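Local coordinates for BH0236 protein (Bacillus halodurans, PDB 5T7A), which is a carbohydrate-binding module of family 56 that probably binds beta-1,3-glucan and so helps in its recognition and hydrolysis, at residues A[77-81]-A[82-86]. Residues are numbered along the deposited sequence; the frame is centred on the assembly and turned at random.
Sequences TERNG and EWERV
R79 and E84 form a two-pronged salt bridge on the face of the hairpin that also carries T77 and E82. The guanidinium comes side-on. NE of R79 reaches OE1 of E84 at 3.0 Å, nearly in the guanidinium plane but above the carboxylate plane. NH2 of R79 meets OE2 of E84 on its syn side at 2.7 Å. The guanidinium and carboxylate planes stand 47° apart, so the two groups are not coplanar. R79 starts with CG anti to the backbone N (chi1 -176°) and bends at chi3, which turns its head back toward E84. OE2 of E84 also bridges to R40. OE1 of E84 takes a bond from a water that also donates to the carbonyl of T77. With two arginines near, the carboxylate probably stays ionised. E82 lies next to this pair, but its own salt bridge goes to R40. A water links OE2 of E82 to the carbonyl of R79.

On the other face E78 crosses the W83 indole. CB of E78 sits over the six-membered ring of W83, 3.7 Å from its centroid, in a CH-pi contact. CG of E78 lies over the same face, 3.7 Å from CZ2 of W83. The E78 chain bends at chi2, and OE2 of E78 accepts the backbone N-H of G81, with N of G81 at 2.8 Å, so the side chain also ties down the turn. W83 itself is buried and touches V60 and P53.

Backbone bonds pair T77 with E84 and R79 with E82. N of T77 gives a nearly straight bond to O of E84 (2.9 Å, 172°). N80 and G81 take the two corners of a type I' turn, and the backbone angles of G81 suit glycine. This is a beta hairpin with a two-residue type I' turn, joining the adjacent strands 72-79 and 82-88 in the antiparallel sheet of the module.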
ATOM      1  N   THR A  77       8.993  -2.556  -1.367  1.00 11.42           N
ATOM      2  CA  THR A  77      10.240  -2.929  -0.706  1.00 12.93           C
ATOM      3  C   THR A  77       9.990  -3.751   0.515  1.00 14.14           C
ATOM      4  O   THR A  77       9.231  -3.353   1.380  1.00 13.11           O
ATOM      5  CB  THR A  77      11.030  -1.704  -0.339  1.00 15.85           C
ATOM      6  OG1 THR A  77      11.276  -0.948  -1.551  1.00 17.95           O
ATOM      7  CG2 THR A  77      12.393  -2.147   0.274  1.00 17.25           C
ATOM      8  N   GLU A  78      10.657  -4.894   0.627  1.00 15.27           N
ATOM      9  CA  GLU A  78      10.494  -5.785   1.769  1.00 15.23           C
ATOM     10  C   GLU A  78      11.387  -5.381   2.905  1.00 15.57           C
ATOM     11  O   GLU A  78      12.567  -5.122   2.699  1.00 16.20           O
ATOM     12  CB  GLU A  78      10.821  -7.233   1.381  1.00 15.99           C
ATOM     13  CG  GLU A  78      10.389  -8.323   2.371  1.00 18.50           C
ATOM     14  CD  GLU A  78      11.416  -8.672   3.439  1.00 20.07           C
ATOM     15  OE1 GLU A  78      12.598  -8.249   3.324  1.00 23.95           O
ATOM     16  OE2 GLU A  78      11.046  -9.387   4.396  1.00 23.41           O
ATOM     17  N   ARG A  79      10.845  -5.388   4.114  1.00 15.47           N
ATOM     18  CA  ARG A  79      11.639  -5.140   5.276  1.00 18.97           C
ATOM     19  C   ARG A  79      11.013  -5.918   6.441  1.00 18.47           C
ATOM     20  O   ARG A  79       9.890  -5.638   6.805  1.00 15.69           O
ATOM     21  CB  ARG A  79      11.633  -3.636   5.586  1.00 22.54           C
ATOM     22  CG  ARG A  79      12.523  -3.185   6.743  1.00 25.71           C
ATOM     23  CD  ARG A  79      12.629  -1.665   6.902  1.00 29.89           C
ATOM     24  NE  ARG A  79      11.336  -0.982   7.167  1.00 31.06           N
ATOM     25  CZ  ARG A  79      10.726  -0.887   8.361  1.00 34.32           C
ATOM     26  NH1 ARG A  79      11.265  -1.409   9.476  1.00 37.10           N
ATOM     27  NH2 ARG A  79       9.568  -0.242   8.456  1.00 32.13           N
ATOM     28  N   ASN A  80      11.745  -6.887   6.979  1.00 20.01           N
ATOM     29  CA  ASN A  80      11.293  -7.669   8.138  1.00 22.89           C
ATOM     30  C   ASN A  80       9.940  -8.253   7.990  1.00 17.75           C
ATOM     31  O   ASN A  80       9.114  -8.218   8.918  1.00 19.69           O
ATOM     32  CB  ASN A  80      11.332  -6.847   9.394  1.00 25.07           C
ATOM     33  CG  ASN A  80      12.733  -6.439   9.742  1.00 30.90           C
ATOM     34  OD1 ASN A  80      13.705  -7.187   9.464  1.00 39.85           O
ATOM     35  ND2 ASN A  80      12.868  -5.240  10.334  1.00 34.79           N
ATOM     36  N   GLY A  81       9.693  -8.777   6.808  1.00 15.65           N
ATOM     37  CA  GLY A  81       8.426  -9.482   6.576  1.00 14.38           C
ATOM     38  C   GLY A  81       7.237  -8.594   6.199  1.00 13.92           C
ATOM     39  O   GLY A  81       6.122  -9.138   5.989  1.00 16.50           O
ATOM     40  N   GLU A  82       7.470  -7.284   6.112  0.50 12.86           N
ATOM     41  CA  GLU A  82       6.476  -6.287   5.713  0.50 12.64           C
ATOM     42  C   GLU A  82       6.917  -5.773   4.379  0.50 12.21           C
ATOM     43  O   GLU A  82       8.041  -6.082   3.968  0.50 12.87           O
ATOM     44  CB  GLU A  82       6.429  -5.121   6.697  0.50 13.22           C
ATOM     45  CG  GLU A  82       5.972  -5.463   8.089  0.50 13.53           C
ATOM     46  CD  GLU A  82       5.684  -4.222   8.867  0.50 14.31           C
ATOM     47  OE1 GLU A  82       4.519  -3.987   9.177  0.50 15.34           O
ATOM     48  OE2 GLU A  82       6.593  -3.398   9.111  0.50 14.48           O
ATOM     49  N   TRP A  83       6.054  -5.013   3.707  1.00 10.52           N
ATOM     50  CA  TRP A  83       6.336  -4.439   2.378  1.00 10.20           C
ATOM     51  C   TRP A  83       5.889  -2.974   2.424  1.00 10.33           C
ATOM     52  O   TRP A  83       4.822  -2.620   2.942  1.00 10.61           O
ATOM     53  CB  TRP A  83       5.648  -5.186   1.309  1.00  9.68           C
ATOM     54  CG  TRP A  83       6.036  -6.610   1.211  1.00 11.02           C
ATOM     55  CD1 TRP A  83       5.670  -7.647   2.041  1.00 10.32           C
ATOM     56  CD2 TRP A  83       6.944  -7.169   0.267  1.00 12.21           C
ATOM     57  NE1 TRP A  83       6.265  -8.792   1.637  1.00 11.11           N
ATOM     58  CE2 TRP A  83       7.097  -8.518   0.590  1.00 10.88           C
ATOM     59  CE3 TRP A  83       7.649  -6.653  -0.814  1.00 12.65           C
ATOM     60  CZ2 TRP A  83       7.895  -9.363  -0.166  1.00 11.89           C
ATOM     61  CZ3 TRP A  83       8.470  -7.527  -1.535  1.00 12.57           C
ATOM     62  CH2 TRP A  83       8.561  -8.850  -1.186  1.00 11.88           C
ATOM     63  N   GLU A  84       6.706  -2.097   1.852  1.00  9.79           N
ATOM     64  CA  GLU A  84       6.476  -0.648   1.956  1.00 10.55           C
ATOM     65  C   GLU A  84       6.663   0.062   0.644  1.00 10.80           C
ATOM     66  O   GLU A  84       7.487  -0.375  -0.197  1.00 11.97           O
ATOM     67  CB  GLU A  84       7.474  -0.021   2.912  1.00 11.79           C
ATOM     68  CG  GLU A  84       7.259  -0.517   4.311  1.00 13.27           C
ATOM     69  CD  GLU A  84       8.268   0.012   5.339  1.00 17.38           C
ATOM     70  OE1 GLU A  84       9.515   0.024   5.024  1.00 20.44           O
ATOM     71  OE2 GLU A  84       7.811   0.316   6.481  1.00 18.92           O
ATOM     72  N   ARG A  85       5.913   1.146   0.480  1.00 11.38           N
ATOM     73  CA  ARG A  85       6.133   2.105  -0.597  1.00 12.20           C
ATOM     74  C   ARG A  85       5.888   3.506   0.004  1.00 12.03           C
ATOM     75  O   ARG A  85       4.793   3.826   0.429  1.00 11.57           O
ATOM     76  CB  ARG A  85       5.246   1.845  -1.789  1.00 13.13           C
ATOM     77  CG  ARG A  85       5.304   2.919  -2.856  1.00 15.35           C
ATOM     78  CD  ARG A  85       6.518   2.828  -3.693  1.00 16.42           C
ATOM     79  NE  ARG A  85       6.590   4.025  -4.560  1.00 18.51           N
ATOM     80  CZ  ARG A  85       7.624   4.209  -5.363  1.00 17.58           C
ATOM     81  NH1 ARG A  85       8.559   3.273  -5.439  1.00 15.31           N
ATOM     82  NH2 ARG A  85       7.685   5.327  -6.088  1.00 18.23           N
ATOM     83  N   VAL A  86       6.889   4.363  -0.105  1.00 13.26           N
ATOM     84  CA  VAL A  86       6.781   5.765   0.321  1.00 14.45           C
ATOM     85  C   VAL A  86       6.177   6.587  -0.819  1.00 15.48           C
ATOM     86  O   VAL A  86       6.581   6.469  -1.982  1.00 17.43           O
ATOM     87  CB  VAL A  86       8.179   6.306   0.774  1.00 15.83           C
ATOM     88  CG1 VAL A  86       8.101   7.784   1.131  1.00 17.05           C
ATOM     89  CG2 VAL A  86       8.710   5.551   1.972  1.00 17.20           C
TER
HETATM   90  O   HOH W   1       9.457   0.801  -2.051  1.00 32.36           O
HETATM   91  O   HOH W   2      10.682  -1.305   3.034  1.00 37.63           O
HETATM   92  O   HOH W   3       9.246  -3.968   8.885  1.00 36.06           O
HETATM   93  O   HOH W   4       6.559 -11.203   3.270  1.00 12.61           O